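Local coordinates for protein 2-hydroxyisobutyryl-CoA synthetase (Aquincola tertiaricarbonis, PDB 6HDY) that belongs to the ANL superfamily of AMP-binding enzymes, a CoA synthetase built from a large N-terminal domain and a smaller C-terminal domain, at residues I147-M158 with S282-E291; R161-F172 with L188-A197. All coordinates share one frame; numbering follows the deposited sequence.

Contact 1: I147-M158 with S282-E291. With 3HL ((3S)-3-hydroxybutanoic acid), chain B; 8LQ ([[(2~{R},3~{S},4~{R},5~{R})-5-(6-aminopurin-9-yl)-3,4-bis(oxidanyl)oxolan-2-yl]methoxy-oxidanyl-phosphoryl] (3~{S})-3-oxidanylbutanoate), chain C.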
loop_
_atom_site.group_PDB
_atom_site.type_symbol
_atom_site.label_atom_id
_atom_site.label_comp_id
_atom_site.label_asym_id
_atom_site.label_seq_id
_atom_site.Cartn_x
_atom_site.Cartn_y
_atom_site.Cartn_z
ATOM N N ILE A 147 10.938 4.925 14.162
ATOM C CA ILE A 147 10.762 5.546 12.835
ATOM C C ILE A 147 9.525 6.480 12.816
ATOM O O ILE A 147 9.616 7.597 12.308
ATOM C CB ILE A 147 10.673 4.445 11.715
ATOM C CG1 ILE A 147 12.001 3.663 11.597
ATOM C CG2 ILE A 147 10.244 5.074 10.353
ATOM C CD1 ILE A 147 11.951 2.306 10.812
ATOM N N ALA A 148 8.370 6.003 13.341
ATOM C CA ALA A 148 7.128 6.780 13.375
ATOM C C ALA A 148 7.285 8.075 14.186
ATOM O O ALA A 148 6.807 9.128 13.759
ATOM C CB ALA A 148 5.991 5.936 13.936
ATOM N N ASN A 149 7.988 8.002 15.322
ATOM C CA ASN A 149 8.247 9.148 16.186
ATOM C C ASN A 149 9.206 10.135 15.559
ATOM O O ASN A 149 8.913 11.338 15.557
ATOM C CB ASN A 149 8.721 8.700 17.552
ATOM C CG ASN A 149 7.594 8.228 18.409
ATOM O OD1 ASN A 149 6.974 9.013 19.114
ATOM N ND2 ASN A 149 7.275 6.945 18.340
ATOM N N ALA A 150 10.330 9.636 14.992
ATOM C CA ALA A 150 11.305 10.462 14.272
ATOM C C ALA A 150 10.599 11.181 13.151
ATOM O O ALA A 150 10.777 12.375 13.009
ATOM C CB ALA A 150 12.401 9.593 13.689
ATOM N N HIS A 151 9.751 10.470 12.373
ATOM C CA HIS A 151 9.075 11.089 11.224
ATOM C C HIS A 151 8.022 12.104 11.610
ATOM O O HIS A 151 7.937 13.106 10.921
ATOM C CB HIS A 151 8.515 10.018 10.277
ATOM C CG HIS A 151 9.595 9.390 9.457
ATOM N ND1 HIS A 151 9.310 8.471 8.509
ATOM C CD2 HIS A 151 10.933 9.605 9.470
ATOM C CE1 HIS A 151 10.467 8.143 7.959
ATOM N NE2 HIS A 151 11.465 8.806 8.502
ATOM N N ALA A 152 7.218 11.857 12.686
ATOM C CA ALA A 152 6.211 12.821 13.187
ATOM C C ALA A 152 6.905 14.126 13.587
ATOM O O ALA A 152 6.392 15.207 13.304
ATOM C CB ALA A 152 5.469 12.256 14.397
ATOM N N ARG A 153 8.080 14.005 14.228
ATOM C CA ARG A 153 8.921 15.107 14.683
ATOM C C ARG A 153 9.357 16.038 13.530
ATOM O O ARG A 153 9.166 17.255 13.603
ATOM C CB ARG A 153 10.134 14.537 15.436
ATOM C CG ARG A 153 11.281 15.507 15.631
ATOM C CD ARG A 153 12.289 14.917 16.561
ATOM N NE ARG A 153 13.494 15.735 16.637
ATOM C CZ ARG A 153 14.669 15.291 17.062
ATOM N NH1 ARG A 153 14.800 14.041 17.480
ATOM N NH2 ARG A 153 15.717 16.099 17.094
ATOM N N ILE A 154 9.914 15.439 12.468
ATOM C CA ILE A 154 10.408 16.115 11.272
ATOM C C ILE A 154 9.226 16.672 10.438
ATOM O O ILE A 154 9.363 17.732 9.848
ATOM C CB ILE A 154 11.322 15.123 10.488
ATOM C CG1 ILE A 154 12.571 14.757 11.316
ATOM C CG2 ILE A 154 11.721 15.683 9.139
ATOM C CD1 ILE A 154 13.210 13.432 10.955
ATOM N N MET A 155 8.076 15.965 10.391
ATOM C CA MET A 155 6.890 16.442 9.659
ATOM C C MET A 155 6.301 17.690 10.367
ATOM O O MET A 155 5.811 18.603 9.710
ATOM C CB MET A 155 5.846 15.317 9.524
ATOM C CG MET A 155 6.140 14.353 8.380
ATOM S SD MET A 155 5.089 12.866 8.420
ATOM C CE MET A 155 3.487 13.598 8.220
ATOM N N TRP A 156 6.392 17.726 11.709
ATOM C CA TRP A 156 5.995 18.867 12.528
ATOM C C TRP A 156 6.910 20.049 12.131
ATOM O O TRP A 156 6.427 21.176 11.980
ATOM C CB TRP A 156 6.118 18.531 14.028
ATOM C CG TRP A 156 5.804 19.690 14.928
ATOM C CD1 TRP A 156 6.587 20.774 15.171
ATOM C CD2 TRP A 156 4.614 19.875 15.700
ATOM N NE1 TRP A 156 5.936 21.655 15.994
ATOM C CE2 TRP A 156 4.729 21.124 16.352
ATOM C CE3 TRP A 156 3.451 19.112 15.897
ATOM C CZ2 TRP A 156 3.743 21.616 17.213
ATOM C CZ3 TRP A 156 2.465 19.607 16.738
ATOM C CH2 TRP A 156 2.611 20.852 17.377
ATOM N N GLY A 157 8.190 19.755 11.889
ATOM C CA GLY A 157 9.177 20.734 11.431
ATOM C C GLY A 157 8.842 21.382 10.097
ATOM O O GLY A 157 9.314 22.491 9.802
ATOM N N MET A 158 8.026 20.686 9.274
ATOM C CA MET A 158 7.552 21.156 7.974
ATOM C C MET A 158 6.234 21.938 8.121
ATOM O O MET A 158 5.653 22.384 7.120
ATOM C CB MET A 158 7.372 19.989 7.007
ATOM C CG MET A 158 8.615 19.144 6.820
ATOM S SD MET A 158 8.288 17.755 5.700
ATOM C CE MET A 158 10.005 17.181 5.362
ATOM N N SER A 282 15.969 3.992 7.138
ATOM C CA SER A 282 14.713 4.448 7.760
ATOM C C SER A 282 15.008 4.583 9.256
ATOM O O SER A 282 15.669 3.701 9.795
ATOM C CB SER A 282 13.574 3.471 7.541
ATOM O OG SER A 282 13.350 3.281 6.156
ATOM N N PRO A 283 14.649 5.686 9.948
ATOM C CA PRO A 283 13.889 6.868 9.496
ATOM C C PRO A 283 14.670 7.699 8.458
ATOM O O PRO A 283 15.636 8.387 8.785
ATOM C CB PRO A 283 13.590 7.608 10.818
ATOM C CG PRO A 283 14.727 7.228 11.734
ATOM C CD PRO A 283 15.015 5.784 11.378
ATOM N N PHE A 284 14.275 7.575 7.188
ATOM C CA PHE A 284 14.955 8.184 6.042
ATOM C C PHE A 284 14.796 9.707 5.994
ATOM O O PHE A 284 15.548 10.365 5.274
ATOM C CB PHE A 284 14.507 7.530 4.713
ATOM C CG PHE A 284 13.012 7.606 4.489
ATOM C CD1 PHE A 284 12.424 8.769 3.990
ATOM C CD2 PHE A 284 12.187 6.528 4.809
ATOM C CE1 PHE A 284 11.048 8.855 3.824
ATOM C CE2 PHE A 284 10.815 6.606 4.612
ATOM C CZ PHE A 284 10.254 7.772 4.124
ATOM N N MET A 285 13.822 10.264 6.757
ATOM C CA MET A 285 13.621 11.711 6.843
ATOM C C MET A 285 14.732 12.359 7.714
ATOM O O MET A 285 14.660 13.547 7.977
ATOM C CB MET A 285 12.199 12.051 7.374
ATOM C CG MET A 285 11.092 11.718 6.393
ATOM S SD MET A 285 9.406 12.127 6.937
ATOM C CE MET A 285 9.458 13.860 6.837
ATOM N N ASN A 286 15.784 11.596 8.114
ATOM C CA ASN A 286 16.940 12.095 8.900
ATOM C C ASN A 286 17.672 13.274 8.192
ATOM O O ASN A 286 18.477 13.989 8.788
ATOM C CB ASN A 286 17.903 10.938 9.233
ATOM C CG ASN A 286 18.661 10.433 8.029
ATOM O OD1 ASN A 286 18.114 9.773 7.171
ATOM N ND2 ASN A 286 19.926 10.774 7.901
ATOM N N VAL A 287 17.404 13.434 6.904
ATOM C CA VAL A 287 17.834 14.573 6.091
ATOM C C VAL A 287 16.522 15.155 5.559
ATOM O O VAL A 287 15.737 14.422 4.932
ATOM C CB VAL A 287 18.917 14.311 5.001
ATOM C CG1 VAL A 287 20.268 13.994 5.632
ATOM C CG2 VAL A 287 18.494 13.224 4.017
ATOM N N ALA A 288 16.207 16.395 5.973
ATOM C CA ALA A 288 14.938 17.048 5.625
ATOM C C ALA A 288 14.940 18.536 5.855
ATOM O O ALA A 288 15.403 19.009 6.898
ATOM C CB ALA A 288 13.772 16.425 6.414
ATOM N N GLY A 289 14.310 19.248 4.933
ATOM C CA GLY A 289 14.104 20.689 5.056
ATOM C C GLY A 289 13.011 21.004 6.067
ATOM O O GLY A 289 12.211 20.127 6.444
ATOM N N THR A 290 13.009 22.248 6.574
ATOM C CA THR A 290 12.003 22.668 7.566
ATOM C C THR A 290 11.164 23.823 6.990
ATOM O O THR A 290 11.491 24.326 5.927
ATOM C CB THR A 290 12.650 22.961 8.927
ATOM O OG1 THR A 290 13.379 24.177 8.832
ATOM C CG2 THR A 290 13.565 21.848 9.412
ATOM N N GLU A 291 10.064 24.210 7.650
ATOM C CA GLU A 291 9.218 25.302 7.164
ATOM C C GLU A 291 9.998 26.608 6.885
ATOM O O GLU A 291 9.742 27.240 5.861
ATOM C CB GLU A 291 8.019 25.558 8.080
ATOM C CG GLU A 291 7.013 26.527 7.469
ATOM C CD GLU A 291 5.763 26.786 8.277
ATOM O OE1 GLU A 291 5.652 26.252 9.405
ATOM O OE2 GLU A 291 4.880 27.512 7.770
HETATM C CA 3HL B . 14.093 6.346 -0.347
HETATM C CB 3HL B . 13.809 5.186 0.635
HETATM O OG1 3HL B . 13.467 5.625 1.946
HETATM C CG2 3HL B . 12.677 4.324 0.164
HETATM C C 3HL B . 13.873 7.655 0.371
HETATM O OA 3HL B . 12.743 7.956 0.727
HETATM O OB 3HL B . 15.000 8.314 0.743
HETATM N N9 8LQ C . 17.301 9.769 -3.099
HETATM C C8 8LQ C . 16.390 9.525 -2.143
HETATM N N7 8LQ C . 15.943 10.686 -1.675
HETATM C C5 8LQ C . 16.596 11.665 -2.324
HETATM C C6 8LQ C . 16.511 13.013 -2.297
HETATM N N6 8LQ C . 15.675 13.574 -1.437
HETATM N N1 8LQ C . 17.276 13.789 -3.088
HETATM C C2 8LQ C . 18.163 13.212 -4.000
HETATM N N3 8LQ C . 18.181 11.826 -4.064
HETATM C C4 8LQ C . 17.431 11.088 -3.212
HETATM C CAA 8LQ C . 12.838 5.428 1.162
HETATM C CAZ 8LQ C . 13.112 6.897 0.744
HETATM O OAE 8LQ C . 12.141 7.311 -0.213
HETATM C CAL 8LQ C . 14.514 7.086 0.133
HETATM C CAS 8LQ C . 14.722 6.137 -1.055
HETATM O OAC 8LQ C . 14.229 6.404 -2.148
HETATM O OAQ 8LQ C . 15.407 4.972 -0.768
HETATM P PBC 8LQ C . 15.981 3.997 -1.899
HETATM O OAH 8LQ C . 14.692 3.453 -2.649
HETATM O OAD 8LQ C . 16.831 2.917 -1.365
HETATM O "O5'" 8LQ C . 16.836 4.944 -2.831
HETATM C "C5'" 8LQ C . 17.837 5.735 -2.195
HETATM C "C4'" 8LQ C . 18.525 6.598 -3.222
HETATM O "O4'" 8LQ C . 17.545 7.462 -3.857
HETATM C "C3'" 8LQ C . 19.432 7.497 -2.495
HETATM O "O3'" 8LQ C . 20.714 6.846 -2.271
HETATM C "C2'" 8LQ C . 19.526 8.667 -3.476
HETATM O "O2'" 8LQ C . 20.378 8.331 -4.643
HETATM C "C1'" 8LQ C . 18.087 8.789 -3.920
HETATM O O HOH W 1 11.243 19.557 9.042
#
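His151, on helix 141-157, reaches across to the loop at Pro283-Met285 and accepts the backbone N-H of Met285 on its NE2 (3.3 Å, N-H...N angle 164°), although the donor lies well out of the imidazole plane. Its other nitrogen, ND1, is bonded to Gly180 O of helix 176-187, and the two bonds together fix the rotation of the ring. Further along, Glu291 N gives a hydrogen bond to Gly157 O (2.9 Å), in the carbonyl plane and on a lone pair. Between these two links a water donates to both Ile154 O and Gly289 O.

Aromatic contacts centre on the same imidazole. Its CE1 edge is directed at the face of Phe284, 3.7 Å from CE2, a T-shaped pair with planes at 69°. Over one face of His151 run CG and SD of Met285, the sulfur 3.9 Å from the ring centroid, while CG2 of Ile147 covers the opposite face.

The remaining packing is apolar. A bend at the end of the Met285 chain (chi3 71°) turns its CE among the side chains of Met155, Ile154 and Met158, where it meets Met158 CE at 3.7 Å. Ile154 CG2 presses tightly on Ala288 CB (3.5 Å). Pro283, preceded by a cis peptide bond, lays its CD against Ile147 CG1 (3.7 Å) and its CB against Ala150.

Phe284 lines the pocket seen in this entry: the overlapping models of (3S)-3-hydroxybutanoic acid and 8LQ lie over the ring face turned away from His151. The buried helix thus serves as a second shell behind a wall of the ligand site in the AMP-binding domain.

Contact 2: R161-F172 with L188-A197; sequences RPGDLVCVAAVF and LRAKAFPFGA
From Pro162 beside Ala190 to Val171 beside Ala197 the two segments run side by side, and strands 165-168 and 191-193 are parallel neighbours, their axes 4.7 Å apart at 22°. The ladder passes from Lys191 N to Asp164 O, Val166 N to Lys191 O, Phe193 N to Val166 O and Val168 N to Phe193 O; past Phe193, Gly196 N continues it to Val168 O (2.9 Å). Phe193 O is gripped twice, by Val168 N and, through the inverse gamma turn centred on Pro194, by Phe195 N, the donors arriving from opposite faces of its plane.

At the other end, the type II turn 161-164, closed by Asp164 N on Arg161 O, is also braced by Arg161 N bonding to Asp164 OD2, and Gly163 N bonds Arg189 O (2.8 Å). The Lys191 chain runs extended until a final bend (chi4 57°) swings NZ onto a lone pair of Gly163 O (2.8 Å); Asn118 O of the second subunit is another partner of this amine. Cys167 SG stands obliquely beside the Phe193 ring, 3.7 Å from CD2. Val166 CG2 meets Ala190 CB at 3.6 Å, and Phe172 rests CZ on Pro194 CB (3.6 Å) with Gly196 CA at its edge.

Helix 176-187 joins the strands in a beta-alpha-beta unit and packs on the face of Ala192; helix 202-213 covers the one bearing Leu165 and Cys167. Strand 217-220 pairs with the far side of 165-168, whereas 191-193 is the outermost strand in its own chain, with Ala192 making backbone bonds to the second subunit.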
loop_
_atom_site.group_PDB
_atom_site.type_symbol
_atom_site.label_atom_id
_atom_site.label_comp_id
_atom_site.label_asym_id
_atom_site.label_seq_id
_atom_site.Cartn_x
_atom_site.Cartn_y
_atom_site.Cartn_z
ATOM N N ARG A 161 0.560 19.417 11.018
ATOM C CA ARG A 161 -0.001 19.367 12.368
ATOM C C ARG A 161 -1.023 18.285 12.638
ATOM O O ARG A 161 -1.676 17.836 11.695
ATOM C CB ARG A 161 -0.646 20.742 12.678
ATOM C CG ARG A 161 0.342 21.913 12.776
ATOM C CD ARG A 161 1.235 21.819 14.004
ATOM N NE ARG A 161 2.172 22.953 14.096
ATOM C CZ ARG A 161 3.414 22.947 13.633
ATOM N NH1 ARG A 161 3.890 21.883 12.989
ATOM N NH2 ARG A 161 4.181 24.014 13.779
ATOM N N PRO A 162 -1.296 17.947 13.932
ATOM C CA PRO A 162 -2.390 17.009 14.227
ATOM C C PRO A 162 -3.701 17.478 13.585
ATOM O O PRO A 162 -3.990 18.684 13.560
ATOM C CB PRO A 162 -2.500 17.063 15.758
ATOM C CG PRO A 162 -1.143 17.427 16.210
ATOM C CD PRO A 162 -0.635 18.392 15.178
ATOM N N GLY A 163 -4.433 16.534 13.004
ATOM C CA GLY A 163 -5.702 16.815 12.351
ATOM C C GLY A 163 -5.579 17.181 10.896
ATOM O O GLY A 163 -6.586 17.198 10.192
ATOM N N ASP A 164 -4.365 17.508 10.430
ATOM C CA ASP A 164 -4.145 17.788 9.007
ATOM C C ASP A 164 -4.312 16.506 8.196
ATOM O O ASP A 164 -3.839 15.443 8.600
ATOM C CB ASP A 164 -2.730 18.292 8.765
ATOM C CG ASP A 164 -2.482 19.756 9.065
ATOM O OD1 ASP A 164 -3.482 20.521 9.220
ATOM O OD2 ASP A 164 -1.299 20.160 9.063
ATOM N N LEU A 165 -4.969 16.613 7.043
ATOM C CA LEU A 165 -5.148 15.501 6.132
ATOM C C LEU A 165 -3.838 15.357 5.322
ATOM O O LEU A 165 -3.425 16.297 4.621
ATOM C CB LEU A 165 -6.362 15.715 5.220
ATOM C CG LEU A 165 -6.647 14.536 4.265
ATOM C CD1 LEU A 165 -7.330 13.442 4.976
ATOM C CD2 LEU A 165 -7.532 14.961 3.128
ATOM N N VAL A 166 -3.166 14.191 5.466
ATOM C CA VAL A 166 -1.891 13.930 4.798
ATOM C C VAL A 166 -2.096 12.879 3.730
ATOM O O VAL A 166 -2.389 11.728 4.058
ATOM C CB VAL A 166 -0.770 13.521 5.792
ATOM C CG1 VAL A 166 0.552 13.254 5.054
ATOM C CG2 VAL A 166 -0.581 14.578 6.873
ATOM N N CYS A 167 -1.940 13.268 2.455
ATOM C CA CYS A 167 -2.056 12.312 1.375
ATOM C C CYS A 167 -0.721 11.638 1.128
ATOM O O CYS A 167 0.219 12.307 0.703
ATOM C CB CYS A 167 -2.591 12.957 0.104
ATOM S SG CYS A 167 -2.871 11.777 -1.241
ATOM N N VAL A 168 -0.630 10.311 1.379
ATOM C CA VAL A 168 0.592 9.529 1.098
ATOM C C VAL A 168 0.372 8.842 -0.245
ATOM O O VAL A 168 -0.355 7.855 -0.344
ATOM C CB VAL A 168 1.002 8.561 2.253
ATOM C CG1 VAL A 168 2.314 7.848 1.930
ATOM C CG2 VAL A 168 1.146 9.336 3.557
ATOM N N ALA A 169 0.944 9.431 -1.296
ATOM C CA ALA A 169 0.768 8.959 -2.662
ATOM C C ALA A 169 2.052 8.400 -3.294
ATOM O O ALA A 169 2.546 8.903 -4.303
ATOM C CB ALA A 169 0.150 10.068 -3.516
ATOM N N ALA A 170 2.597 7.363 -2.669
ATOM C CA ALA A 170 3.732 6.567 -3.153
ATOM C C ALA A 170 3.283 5.121 -2.951
ATOM O O ALA A 170 2.393 4.876 -2.127
ATOM C CB ALA A 170 4.998 6.877 -2.365
ATOM N N VAL A 171 3.817 4.186 -3.748
ATOM C CA VAL A 171 3.451 2.774 -3.740
ATOM C C VAL A 171 3.683 2.139 -2.351
ATOM O O VAL A 171 4.719 2.349 -1.729
ATOM C CB VAL A 171 4.111 1.967 -4.916
ATOM C CG1 VAL A 171 5.639 2.009 -4.857
ATOM C CG2 VAL A 171 3.620 0.517 -4.963
ATOM N N PHE A 172 2.686 1.399 -1.858
ATOM C CA PHE A 172 2.770 0.713 -0.571
ATOM C C PHE A 172 3.073 -0.733 -0.857
ATOM O O PHE A 172 2.193 -1.506 -1.245
ATOM C CB PHE A 172 1.474 0.874 0.228
ATOM C CG PHE A 172 1.346 2.198 0.930
ATOM C CD1 PHE A 172 1.856 2.373 2.206
ATOM C CD2 PHE A 172 0.676 3.263 0.327
ATOM C CE1 PHE A 172 1.730 3.594 2.859
ATOM C CE2 PHE A 172 0.585 4.502 0.963
ATOM C CZ PHE A 172 1.094 4.651 2.232
ATOM N N LEU A 188 1.904 11.617 14.236
ATOM C CA LEU A 188 1.642 13.064 14.300
ATOM C C LEU A 188 0.170 13.364 14.667
ATOM O O LEU A 188 -0.175 14.512 14.954
ATOM C CB LEU A 188 2.009 13.709 12.937
ATOM C CG LEU A 188 1.915 15.251 12.789
ATOM C CD1 LEU A 188 2.627 15.995 13.953
ATOM C CD2 LEU A 188 2.435 15.675 11.434
ATOM N N ARG A 189 -0.692 12.318 14.655
ATOM C CA ARG A 189 -2.130 12.413 14.883
ATOM C C ARG A 189 -2.769 13.215 13.735
ATOM O O ARG A 189 -3.758 13.924 13.913
ATOM C CB ARG A 189 -2.514 12.935 16.301
ATOM C CG ARG A 189 -1.736 12.304 17.465
ATOM C CD ARG A 189 -2.168 10.889 17.796
ATOM N NE ARG A 189 -1.179 10.178 18.614
ATOM C CZ ARG A 189 -0.609 9.019 18.276
ATOM N NH1 ARG A 189 0.262 8.439 19.091
ATOM N NH2 ARG A 189 -0.935 8.415 17.134
ATOM N N ALA A 190 -2.188 13.092 12.535
ATOM C CA ALA A 190 -2.743 13.722 11.345
ATOM C C ALA A 190 -3.829 12.749 10.853
ATOM O O ALA A 190 -3.912 11.640 11.365
ATOM C CB ALA A 190 -1.643 13.879 10.282
ATOM N N LYS A 191 -4.675 13.155 9.908
ATOM C CA LYS A 191 -5.633 12.231 9.294
ATOM C C LYS A 191 -4.821 11.559 8.155
ATOM O O LYS A 191 -4.618 12.169 7.098
ATOM C CB LYS A 191 -6.847 12.981 8.719
ATOM C CG LYS A 191 -7.768 13.583 9.748
ATOM C CD LYS A 191 -8.743 14.515 9.052
ATOM C CE LYS A 191 -9.684 15.195 10.010
ATOM N NZ LYS A 191 -8.971 15.970 11.065
ATOM N N ALA A 192 -4.254 10.363 8.416
ATOM C CA ALA A 192 -3.413 9.696 7.394
ATOM C C ALA A 192 -4.281 9.223 6.239
ATOM O O ALA A 192 -5.269 8.534 6.462
ATOM C CB ALA A 192 -2.636 8.529 8.005
ATOM N N PHE A 193 -3.962 9.678 5.013
ATOM C CA PHE A 193 -4.697 9.314 3.802
ATOM C C PHE A 193 -3.760 8.486 2.864
ATOM O O PHE A 193 -3.167 9.036 1.914
ATOM C CB PHE A 193 -5.281 10.587 3.127
ATOM C CG PHE A 193 -5.974 10.380 1.802
ATOM C CD1 PHE A 193 -6.695 9.214 1.546
ATOM C CD2 PHE A 193 -5.959 11.377 0.829
ATOM C CE1 PHE A 193 -7.336 9.020 0.315
ATOM C CE2 PHE A 193 -6.630 11.200 -0.392
ATOM C CZ PHE A 193 -7.310 10.021 -0.647
ATOM N N PRO A 194 -3.593 7.164 3.134
ATOM C CA PRO A 194 -2.679 6.366 2.299
ATOM C C PRO A 194 -3.293 5.914 0.975
ATOM O O PRO A 194 -3.675 4.754 0.802
ATOM C CB PRO A 194 -2.284 5.221 3.231
ATOM C CG PRO A 194 -3.486 5.006 4.093
ATOM C CD PRO A 194 -4.203 6.328 4.196
ATOM N N PHE A 195 -3.374 6.854 0.012
ATOM C CA PHE A 195 -3.923 6.520 -1.304
ATOM C C PHE A 195 -2.950 5.619 -2.065
ATOM O O PHE A 195 -3.379 4.740 -2.778
ATOM C CB PHE A 195 -4.282 7.795 -2.116
ATOM C CG PHE A 195 -4.990 7.507 -3.420
ATOM C CD1 PHE A 195 -4.267 7.277 -4.590
ATOM C CD2 PHE A 195 -6.380 7.499 -3.490
ATOM C CE1 PHE A 195 -4.920 7.014 -5.805
ATOM C CE2 PHE A 195 -7.035 7.205 -4.698
ATOM C CZ PHE A 195 -6.298 6.967 -5.850
ATOM N N GLY A 196 -1.657 5.828 -1.920
ATOM C CA GLY A 196 -0.708 4.974 -2.626
ATOM C C GLY A 196 -0.500 5.366 -4.064
ATOM O O GLY A 196 -0.857 6.473 -4.463
ATOM N N ALA A 197 0.087 4.458 -4.854
ATOM C CA ALA A 197 0.434 4.690 -6.259
ATOM C C ALA A 197 0.754 3.351 -6.896
ATOM O O ALA A 197 0.807 2.344 -6.193
ATOM C CB ALA A 197 1.650 5.622 -6.347
HETATM O O HOH W 2 0.009 1.548 -3.046
#

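In the fold
Both contacts lie in the AMP-binding domain, their centres about 14 Å apart. Along the chain the segments come in the order 147-158, 161-172, 188-197, 282-291, so both segments of contact 2 lie between those of contact 1. The two meet at the end of helix 141-157: Trp156 packs on Pro162 and Leu188, and its carbonyl O probably accepts a hydrogen bond from Arg161 NH1. Helix 176-187 also touches both, on Ala148 and Ala152 in one and on Ala192 in the other. Contact 1 backs the ligand pocket, while contact 2 forms the edge of the parallel sheet facing the second subunit.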